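Local coordinates for filamentation induced by cAMP protein Fic (Desulfovibrio alaskensis, PDB 4RGL), which is of unassigned function but belongs to the largely helical Fic/DOC family and carries a C-terminal domain of the helix-turn-helix clan, at residues 52-57 and 216-221; 175-180 and 238-243; 48-53 and 71-76. All coordinates share one frame; numbering follows the deposited sequence.

How the contacts relate
Contacts 1 and 3 both use helix 42-59 and share Thr-52 and Ile-53, with centres about 14 Å apart: one side of the helix meets the chain at 216-221, another meets helix 66-74. Contact 2 lies about 16 Å from contact 1, centre to centre, and the two touch where Arg-220 CB packs on Phe-243 CZ at 3.7 Å. Between contacts 2 and 3 the nearest atoms are about 11 Å apart. Helix 189-202, which starts within the last residues of the Fic signature that begins at His-183, ties contacts 1 and 2 together: its Arg-194 bonds Ser-56 and touches His-176, which is bonded in turn to Gln-197.

Contact 1 of 3, residues 52-57 and 216-221; sequences TIQASL and VIRDRQ
Gln-54 and Ala-55 of helix 42-59 meet Arg-218 near the end of the short helix 214-219, a helix-to-helix contact in the mainly helical body of this Fic protein. Gln-54 comes first along the chain. Its CG stands anti to the backbone N, and a bend at chi2 (-77°) swings the amide round so that OE1 arrives at the edge of the Arg-218 guanidinium, near its plane. OE1 lies 2.7 Å from Arg-218 NH1, but the angle is poor and the pair is a close polar approach without hydrogen-bond geometry. The two side chains cross at about a right angle, with the amide and guanidinium planes 46° apart. NE2 at the other corner of the amide is bonded to Leu-64 O, which anchors the group from outside the contact.

Ala-55 follows, and its small side chain points at the other helix. Here the backbones come nearest, with Ala-55 CA 6.0 Å from Arg-218 CA. The methyl CB lies 3.9 Å from Arg-218 NH1, and the Arg-218 side chain also touches Ala-58 and Ile-59, further along the same helix as Ala-55. One residue on, Ser-56 turns away and bonds Arg-194 through OG; from Ser-56 onward the sequence fits the (S/T)xxxE(G/N) pattern of the inhibitory helix in Fic proteins, so this helix probably plays that part.

Arg-218 is also steadied on its own side by a salt bridge: NE donates to Asp-219 OD1 at 3.2 Å, with the oxygen in the guanidinium plane while the donor approaches from above the carboxylate plane.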
loop_
_atom_site.group_PDB
_atom_site.type_symbol
_atom_site.label_atom_id
_atom_site.label_comp_id
_atom_site.label_asym_id
_atom_site.label_seq_id
_atom_site.Cartn_x
_atom_site.Cartn_y
_atom_site.Cartn_z
ATOM N N THR A 52 -0.438 -1.979 -2.913
ATOM C CA THR A 52 -1.789 -1.422 -3.071
ATOM C C THR A 52 -2.079 -1.113 -4.563
ATOM O O THR A 52 -3.112 -1.532 -5.095
ATOM C CB THR A 52 -1.936 -0.152 -2.201
ATOM O OG1 THR A 52 -1.964 -0.530 -0.828
ATOM C CG2 THR A 52 -3.188 0.656 -2.543
ATOM N N ILE A 53 -1.153 -0.412 -5.228
ATOM C CA ILE A 53 -1.317 -0.007 -6.618
ATOM C C ILE A 53 -1.367 -1.241 -7.529
ATOM O O ILE A 53 -2.314 -1.391 -8.302
ATOM C CB ILE A 53 -0.181 0.971 -7.036
ATOM C CG1 ILE A 53 -0.300 2.310 -6.249
ATOM C CG2 ILE A 53 -0.196 1.215 -8.547
ATOM C CD1 ILE A 53 0.934 3.146 -6.252
ATOM N N GLN A 54 -0.372 -2.143 -7.406
ATOM C CA GLN A 54 -0.300 -3.333 -8.245
ATOM C C GLN A 54 -1.580 -4.172 -8.110
ATOM O O GLN A 54 -2.173 -4.536 -9.117
ATOM C CB GLN A 54 0.939 -4.174 -7.892
ATOM C CG GLN A 54 1.192 -5.352 -8.850
ATOM C CD GLN A 54 0.267 -6.515 -8.602
ATOM O OE1 GLN A 54 -0.005 -6.892 -7.462
ATOM N NE2 GLN A 54 -0.182 -7.144 -9.664
ATOM N N ALA A 55 -2.021 -4.440 -6.866
ATOM C CA ALA A 55 -3.212 -5.262 -6.630
ATOM C C ALA A 55 -4.482 -4.566 -7.139
ATOM O O ALA A 55 -5.269 -5.186 -7.852
ATOM C CB ALA A 55 -3.348 -5.582 -5.153
ATOM N N SER A 56 -4.663 -3.259 -6.808
ATOM C CA SER A 56 -5.845 -2.493 -7.254
ATOM C C SER A 56 -5.963 -2.513 -8.785
ATOM O O SER A 56 -7.056 -2.736 -9.313
ATOM C CB SER A 56 -5.776 -1.052 -6.751
ATOM O OG SER A 56 -6.924 -0.308 -7.122
ATOM N N LEU A 57 -4.819 -2.366 -9.495
ATOM C CA LEU A 57 -4.797 -2.406 -10.962
ATOM C C LEU A 57 -4.950 -3.846 -11.476
ATOM O O LEU A 57 -5.587 -4.060 -12.508
ATOM C CB LEU A 57 -3.494 -1.783 -11.508
ATOM C CG LEU A 57 -3.372 -0.251 -11.386
ATOM C CD1 LEU A 57 -1.989 0.202 -11.715
ATOM C CD2 LEU A 57 -4.350 0.443 -12.283
ATOM N N VAL A 216 -5.521 -8.623 -0.375
ATOM C CA VAL A 216 -6.514 -9.578 0.138
ATOM C C VAL A 216 -7.728 -9.614 -0.809
ATOM O O VAL A 216 -8.199 -10.697 -1.172
ATOM C CB VAL A 216 -6.941 -9.232 1.597
ATOM C CG1 VAL A 216 -7.985 -10.217 2.112
ATOM C CG2 VAL A 216 -5.734 -9.191 2.526
ATOM N N ILE A 217 -8.197 -8.424 -1.246
ATOM C CA ILE A 217 -9.343 -8.302 -2.155
ATOM C C ILE A 217 -9.019 -8.957 -3.509
ATOM O O ILE A 217 -9.897 -9.555 -4.123
ATOM C CB ILE A 217 -9.734 -6.810 -2.330
ATOM C CG1 ILE A 217 -9.981 -6.143 -0.958
ATOM C CG2 ILE A 217 -10.955 -6.661 -3.255
ATOM C CD1 ILE A 217 -10.021 -4.596 -1.003
ATOM N N ARG A 218 -7.743 -8.860 -3.957
ATOM C CA ARG A 218 -7.292 -9.470 -5.219
ATOM C C ARG A 218 -7.295 -11.007 -5.118
ATOM O O ARG A 218 -7.675 -11.689 -6.072
ATOM C CB ARG A 218 -5.888 -8.966 -5.583
ATOM C CG ARG A 218 -5.332 -9.544 -6.886
ATOM C CD ARG A 218 -3.832 -9.359 -6.959
ATOM N NE ARG A 218 -3.152 -10.073 -5.875
ATOM C CZ ARG A 218 -1.934 -9.774 -5.439
ATOM N NH1 ARG A 218 -1.274 -8.744 -5.950
ATOM N NH2 ARG A 218 -1.390 -10.468 -4.448
ATOM N N ASP A 219 -6.870 -11.546 -3.967
ATOM C CA ASP A 219 -6.807 -12.985 -3.770
ATOM C C ASP A 219 -8.210 -13.567 -3.490
ATOM O O ASP A 219 -8.474 -14.726 -3.824
ATOM C CB ASP A 219 -5.837 -13.328 -2.628
ATOM C CG ASP A 219 -4.388 -12.921 -2.908
ATOM O OD1 ASP A 219 -4.068 -12.618 -4.093
ATOM O OD2 ASP A 219 -3.575 -12.924 -1.957
ATOM N N ARG A 220 -9.115 -12.748 -2.915
ATOM C CA ARG A 220 -10.505 -13.164 -2.655
ATOM C C ARG A 220 -11.444 -12.528 -3.675
ATOM O O ARG A 220 -12.600 -12.234 -3.354
ATOM C CB ARG A 220 -10.931 -12.775 -1.225
ATOM C CG ARG A 220 -10.080 -13.392 -0.137
ATOM C CD ARG A 220 -10.550 -12.939 1.223
ATOM N NE ARG A 220 -9.645 -13.369 2.281
ATOM C CZ ARG A 220 -9.771 -13.005 3.550
ATOM N NH1 ARG A 220 -10.760 -12.196 3.923
ATOM N NH2 ARG A 220 -8.902 -13.429 4.459
ATOM N N GLN A 221 -10.945 -12.308 -4.904
ATOM C CA GLN A 221 -11.662 -11.578 -5.947
ATOM C C GLN A 221 -13.027 -12.235 -6.274
ATOM O O GLN A 221 -14.046 -11.538 -6.317
ATOM C CB GLN A 221 -10.801 -11.485 -7.208
ATOM C CG GLN A 221 -11.242 -10.398 -8.171
ATOM C CD GLN A 221 -10.268 -10.227 -9.308
ATOM O OE1 GLN A 221 -9.050 -10.385 -9.150
ATOM N NE2 GLN A 221 -10.774 -9.812 -10.461
#

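Contact 2 of 3, residues 175-180 and 238-243; sequences FHYEFE and TPFVEF
His-176 and Tyr-177, consecutive on helix 168-182, take Phe-240 of helix 238-257 against them. Phe-240 holds CG anti to its backbone nitrogen (chi1 176°), which extends the ring toward the facing helix 168-182. His-176 and Tyr-177 adopt the same first torsion, each CG lying beside its own carbonyl carbon. The outermost atom of Phe-240, CZ, comes over one face of the His-176 imidazole, 3.8 Å from CD2. This is an offset edge-to-face pair, the Phe-240 edge turned to the histidine face, with centroids 5.5 Å apart and planes at 60°.

With Tyr-177 the meeting is of a different kind. Its CB lies 3.6 Å from Phe-240 CD2, and Phe-240 CE2 comes within 3.8 Å of the Tyr-177 backbone N, while the two rings stand obliquely with their planes 37° apart. The phenylalanine thus packs against the root of the tyrosine more than against its ring. The polar ends are engaged outside: His-176 ND1 bonds Gln-197 OE1, and Tyr-177 OH makes a weak hydrogen bond to Ala-231 O.

Together the three rings make a buried aromatic cluster that joins helix 238-257 to helix 168-182, the helix leading into the HPFx(D/N)GNGR signature of the Fic fold beginning at His-183.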
loop_
_atom_site.group_PDB
_atom_site.type_symbol
_atom_site.label_atom_id
_atom_site.label_comp_id
_atom_site.label_asym_id
_atom_site.label_seq_id
_atom_site.Cartn_x
_atom_site.Cartn_y
_atom_site.Cartn_z
ATOM N N PHE A 175 -19.629 3.571 1.899
ATOM C CA PHE A 175 -19.338 4.420 0.743
ATOM C C PHE A 175 -18.893 3.572 -0.453
ATOM O O PHE A 175 -19.396 3.763 -1.557
ATOM C CB PHE A 175 -18.264 5.461 1.086
ATOM C CG PHE A 175 -18.001 6.454 -0.027
ATOM C CD1 PHE A 175 -17.113 6.153 -1.055
ATOM C CD2 PHE A 175 -18.652 7.680 -0.055
ATOM C CE1 PHE A 175 -16.903 7.051 -2.100
ATOM C CE2 PHE A 175 -18.424 8.586 -1.094
ATOM C CZ PHE A 175 -17.551 8.267 -2.108
ATOM N N HIS A 176 -17.954 2.625 -0.222
ATOM C CA HIS A 176 -17.450 1.714 -1.263
ATOM C C HIS A 176 -18.610 0.988 -1.936
ATOM O O HIS A 176 -18.670 0.925 -3.158
ATOM C CB HIS A 176 -16.466 0.689 -0.639
ATOM C CG HIS A 176 -15.585 -0.018 -1.636
ATOM N ND1 HIS A 176 -14.236 -0.208 -1.395
ATOM C CD2 HIS A 176 -15.888 -0.545 -2.846
ATOM C CE1 HIS A 176 -13.771 -0.866 -2.443
ATOM N NE2 HIS A 176 -14.724 -1.073 -3.351
ATOM N N TYR A 177 -19.553 0.480 -1.131
ATOM C CA TYR A 177 -20.713 -0.265 -1.610
ATOM C C TYR A 177 -21.635 0.625 -2.435
ATOM O O TYR A 177 -22.078 0.221 -3.512
ATOM C CB TYR A 177 -21.474 -0.868 -0.424
ATOM C CG TYR A 177 -22.798 -1.495 -0.791
ATOM C CD1 TYR A 177 -22.858 -2.765 -1.356
ATOM C CD2 TYR A 177 -24.000 -0.878 -0.451
ATOM C CE1 TYR A 177 -24.078 -3.380 -1.632
ATOM C CE2 TYR A 177 -25.226 -1.500 -0.685
ATOM C CZ TYR A 177 -25.261 -2.747 -1.284
ATOM O OH TYR A 177 -26.471 -3.345 -1.551
ATOM N N GLU A 178 -21.925 1.830 -1.942
ATOM C CA GLU A 178 -22.791 2.763 -2.650
ATOM C C GLU A 178 -22.123 3.272 -3.930
ATOM O O GLU A 178 -22.754 3.281 -4.988
ATOM C CB GLU A 178 -23.168 3.937 -1.745
ATOM C CG GLU A 178 -24.112 3.553 -0.617
ATOM C CD GLU A 178 -25.448 3.001 -1.079
ATOM O OE1 GLU A 178 -26.040 3.581 -2.018
ATOM O OE2 GLU A 178 -25.906 1.994 -0.497
ATOM N N PHE A 179 -20.820 3.646 -3.840
ATOM C CA PHE A 179 -20.047 4.156 -4.978
ATOM C C PHE A 179 -19.998 3.128 -6.112
ATOM O O PHE A 179 -20.134 3.498 -7.274
ATOM C CB PHE A 179 -18.614 4.526 -4.531
ATOM C CG PHE A 179 -17.787 5.213 -5.589
ATOM C CD1 PHE A 179 -17.060 4.473 -6.520
ATOM C CD2 PHE A 179 -17.709 6.597 -5.642
ATOM C CE1 PHE A 179 -16.316 5.112 -7.519
ATOM C CE2 PHE A 179 -16.941 7.234 -6.625
ATOM C CZ PHE A 179 -16.250 6.485 -7.557
ATOM N N GLU A 180 -19.802 1.836 -5.773
ATOM C CA GLU A 180 -19.722 0.768 -6.776
ATOM C C GLU A 180 -21.072 0.610 -7.505
ATOM O O GLU A 180 -21.094 0.336 -8.705
ATOM C CB GLU A 180 -19.299 -0.564 -6.114
ATOM C CG GLU A 180 -18.777 -1.617 -7.096
ATOM C CD GLU A 180 -19.826 -2.470 -7.801
ATOM O OE1 GLU A 180 -21.021 -2.377 -7.434
ATOM O OE2 GLU A 180 -19.432 -3.312 -8.640
ATOM N N THR A 238 -24.784 -4.831 4.686
ATOM C CA THR A 238 -24.288 -5.606 5.837
ATOM C C THR A 238 -23.253 -6.732 5.404
ATOM O O THR A 238 -22.140 -6.755 5.934
ATOM C CB THR A 238 -25.470 -6.218 6.612
ATOM O OG1 THR A 238 -26.349 -5.167 7.017
ATOM C CG2 THR A 238 -25.024 -7.024 7.826
ATOM N N PRO A 239 -23.609 -7.673 4.470
ATOM C CA PRO A 239 -22.660 -8.760 4.139
ATOM C C PRO A 239 -21.358 -8.233 3.520
ATOM O O PRO A 239 -20.288 -8.808 3.754
ATOM C CB PRO A 239 -23.442 -9.622 3.141
ATOM C CG PRO A 239 -24.523 -8.728 2.622
ATOM C CD PRO A 239 -24.885 -7.836 3.748
ATOM N N PHE A 240 -21.443 -7.134 2.736
ATOM C CA PHE A 240 -20.265 -6.511 2.134
ATOM C C PHE A 240 -19.382 -5.877 3.220
ATOM O O PHE A 240 -18.152 -5.998 3.167
ATOM C CB PHE A 240 -20.683 -5.455 1.088
ATOM C CG PHE A 240 -19.527 -4.695 0.472
ATOM C CD1 PHE A 240 -18.783 -5.247 -0.565
ATOM C CD2 PHE A 240 -19.220 -3.404 0.891
ATOM C CE1 PHE A 240 -17.720 -4.542 -1.138
ATOM C CE2 PHE A 240 -18.160 -2.698 0.313
ATOM C CZ PHE A 240 -17.422 -3.268 -0.702
ATOM N N VAL A 241 -20.016 -5.220 4.218
ATOM C CA VAL A 241 -19.302 -4.587 5.329
ATOM C C VAL A 241 -18.548 -5.657 6.128
ATOM O O VAL A 241 -17.368 -5.476 6.431
ATOM C CB VAL A 241 -20.268 -3.772 6.232
ATOM C CG1 VAL A 241 -19.529 -3.168 7.426
ATOM C CG2 VAL A 241 -20.973 -2.683 5.429
ATOM N N GLU A 242 -19.201 -6.818 6.375
ATOM C CA GLU A 242 -18.558 -7.951 7.044
ATOM C C GLU A 242 -17.339 -8.423 6.258
ATOM O O GLU A 242 -16.292 -8.683 6.850
ATOM C CB GLU A 242 -19.548 -9.120 7.224
ATOM C CG GLU A 242 -20.607 -8.895 8.294
ATOM C CD GLU A 242 -21.512 -10.096 8.521
ATOM O OE1 GLU A 242 -21.400 -11.081 7.756
ATOM O OE2 GLU A 242 -22.324 -10.055 9.472
ATOM N N PHE A 243 -17.473 -8.533 4.908
ATOM C CA PHE A 243 -16.381 -8.992 4.051
ATOM C C PHE A 243 -15.218 -8.028 4.099
ATOM O O PHE A 243 -14.076 -8.455 4.289
ATOM C CB PHE A 243 -16.856 -9.169 2.594
ATOM C CG PHE A 243 -15.774 -9.675 1.656
ATOM C CD1 PHE A 243 -15.570 -11.040 1.473
ATOM C CD2 PHE A 243 -14.936 -8.786 0.986
ATOM C CE1 PHE A 243 -14.554 -11.507 0.629
ATOM C CE2 PHE A 243 -13.906 -9.255 0.164
ATOM C CZ PHE A 243 -13.725 -10.612 -0.013
#

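Contact 3 of 3, residues 48-53 and 71-76; sequences NRIRTI and AVIDGK
Two successive helices, 42-59 and 66-74, joined by a short connection, pack against each other here, with Ile-50 and Ile-53 of the first meeting Ile-73 near the C-terminal end of the second. The two isoleucines sit three residues apart, about one helical turn, and so present neighbouring side chains on one face. The backbones are nearest at Ile-50 and Ile-73, whose CA atoms lie 7.7 Å apart.

A single methyl does most of the work. Ile-73 CD1 lies 3.8 Å from Ile-50 CG1 and equally 3.8 Å from Ile-53 CD1. Toward Ile-50 it comes alongside, the two chains sliding past each other in opposite directions; toward Ile-53 the approach is tip to tip, methyl against methyl. In Ile-73 the longer branch, CG1, is set anti to the carbonyl carbon (chi1 -63°), and an extended chi2 of 173° carries CD1 out to both partners. Asp-74 adds only a marginal touch, its OD1 4.4 Å from Ile-50 CD1.

Further neighbours lie around the trio: Ile-50 touches Leu-66, Val-69 and Thr-70, while Ile-53 rests on Ala-91 and Ile-73 on Phe-92, both of helix 82-95. With no hydrogen bond or salt bridge between the segments, this joint rests on aliphatic packing, with Ile-50 and Ile-53 buried and Ile-73 still partly exposed.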
loop_
_atom_site.group_PDB
_atom_site.type_symbol
_atom_site.label_atom_id
_atom_site.label_comp_id
_atom_site.label_asym_id
_atom_site.label_seq_id
_atom_site.Cartn_x
_atom_site.Cartn_y
_atom_site.Cartn_z
ATOM N N ASN A 48 4.448 -1.092 0.602
ATOM C CA ASN A 48 3.011 -1.259 0.802
ATOM C C ASN A 48 2.225 -0.514 -0.258
ATOM O O ASN A 48 1.294 -1.076 -0.841
ATOM C CB ASN A 48 2.609 -0.779 2.186
ATOM C CG ASN A 48 3.076 -1.681 3.294
ATOM O OD1 ASN A 48 3.453 -2.840 3.072
ATOM N ND2 ASN A 48 2.966 -1.207 4.521
ATOM N N ARG A 49 2.607 0.758 -0.531
ATOM C CA ARG A 49 1.948 1.575 -1.547
ATOM C C ARG A 49 2.021 0.889 -2.926
ATOM O O ARG A 49 1.011 0.806 -3.616
ATOM C CB ARG A 49 2.579 2.982 -1.599
ATOM C CG ARG A 49 1.967 3.922 -2.661
ATOM C CD ARG A 49 0.446 4.084 -2.519
ATOM N NE ARG A 49 0.041 4.454 -1.154
ATOM C CZ ARG A 49 0.028 5.702 -0.691
ATOM N NH1 ARG A 49 0.480 6.699 -1.441
ATOM N NH2 ARG A 49 -0.380 5.953 0.540
ATOM N N ILE A 50 3.204 0.323 -3.284
ATOM C CA ILE A 50 3.384 -0.391 -4.551
ATOM C C ILE A 50 2.450 -1.632 -4.591
ATOM O O ILE A 50 1.791 -1.867 -5.609
ATOM C CB ILE A 50 4.877 -0.781 -4.768
ATOM C CG1 ILE A 50 5.749 0.488 -4.996
ATOM C CG2 ILE A 50 5.023 -1.764 -5.936
ATOM C CD1 ILE A 50 7.290 0.218 -5.153
ATOM N N ARG A 51 2.338 -2.374 -3.449
ATOM C CA ARG A 51 1.436 -3.531 -3.338
ATOM C C ARG A 51 -0.023 -3.108 -3.544
ATOM O O ARG A 51 -0.760 -3.781 -4.267
ATOM C CB ARG A 51 1.597 -4.224 -1.976
ATOM C CG ARG A 51 2.902 -4.994 -1.826
ATOM C CD ARG A 51 3.006 -5.646 -0.466
ATOM N NE ARG A 51 1.960 -6.649 -0.265
ATOM C CZ ARG A 51 1.632 -7.149 0.920
ATOM N NH1 ARG A 51 2.227 -6.707 2.023
ATOM N NH2 ARG A 51 0.672 -8.059 1.020
ATOM N N THR A 52 -0.438 -1.979 -2.913
ATOM C CA THR A 52 -1.789 -1.422 -3.071
ATOM C C THR A 52 -2.079 -1.113 -4.563
ATOM O O THR A 52 -3.112 -1.532 -5.095
ATOM C CB THR A 52 -1.936 -0.152 -2.201
ATOM O OG1 THR A 52 -1.964 -0.530 -0.828
ATOM C CG2 THR A 52 -3.188 0.656 -2.543
ATOM N N ILE A 53 -1.153 -0.412 -5.228
ATOM C CA ILE A 53 -1.317 -0.007 -6.618
ATOM C C ILE A 53 -1.367 -1.241 -7.529
ATOM O O ILE A 53 -2.314 -1.391 -8.302
ATOM C CB ILE A 53 -0.181 0.971 -7.036
ATOM C CG1 ILE A 53 -0.300 2.310 -6.249
ATOM C CG2 ILE A 53 -0.196 1.215 -8.547
ATOM C CD1 ILE A 53 0.934 3.146 -6.252
ATOM N N ALA A 71 9.367 -1.585 -10.564
ATOM C CA ALA A 71 10.333 -1.015 -11.494
ATOM C C ALA A 71 9.792 0.274 -12.154
ATOM O O ALA A 71 10.552 1.223 -12.347
ATOM C CB ALA A 71 10.695 -2.033 -12.557
ATOM N N VAL A 72 8.465 0.315 -12.473
ATOM C CA VAL A 72 7.833 1.516 -13.053
ATOM C C VAL A 72 7.962 2.676 -12.083
ATOM O O VAL A 72 8.457 3.739 -12.453
ATOM C CB VAL A 72 6.342 1.269 -13.418
ATOM C CG1 VAL A 72 5.695 2.542 -13.961
ATOM C CG2 VAL A 72 6.203 0.134 -14.408
ATOM N N ILE A 73 7.539 2.461 -10.826
ATOM C CA ILE A 73 7.536 3.490 -9.796
ATOM C C ILE A 73 8.992 3.831 -9.367
ATOM O O ILE A 73 9.272 4.981 -9.040
ATOM C CB ILE A 73 6.662 3.038 -8.587
ATOM C CG1 ILE A 73 5.180 2.848 -9.034
ATOM C CG2 ILE A 73 6.768 4.038 -7.413
ATOM C CD1 ILE A 73 4.241 2.232 -7.967
ATOM N N ASP A 74 9.918 2.847 -9.440
ATOM C CA ASP A 74 11.328 3.093 -9.095
ATOM C C ASP A 74 12.012 3.945 -10.157
ATOM O O ASP A 74 12.935 4.691 -9.844
ATOM C CB ASP A 74 12.095 1.765 -8.915
ATOM C CG ASP A 74 11.894 1.099 -7.558
ATOM O OD1 ASP A 74 11.163 1.678 -6.707
ATOM O OD2 ASP A 74 12.518 0.043 -7.320
ATOM N N GLY A 75 11.553 3.826 -11.397
ATOM C CA GLY A 75 12.154 4.513 -12.533
ATOM C C GLY A 75 13.061 3.604 -13.339
ATOM O O GLY A 75 13.637 4.027 -14.347
ATOM N N LYS A 76 13.156 2.308 -12.915
ATOM C CA LYS A 76 14.023 1.293 -13.544
ATOM C C LYS A 76 13.471 0.852 -14.922
ATOM O O LYS A 76 12.405 1.317 -15.343
ATOM C CB LYS A 76 14.171 0.057 -12.615
ATOM C CG LYS A 76 14.705 0.375 -11.206
ATOM C CD LYS A 76 16.197 0.721 -11.208
ATOM C CE LYS A 76 16.720 0.994 -9.811
ATOM N NZ LYS A 76 16.625 -0.206 -8.933
#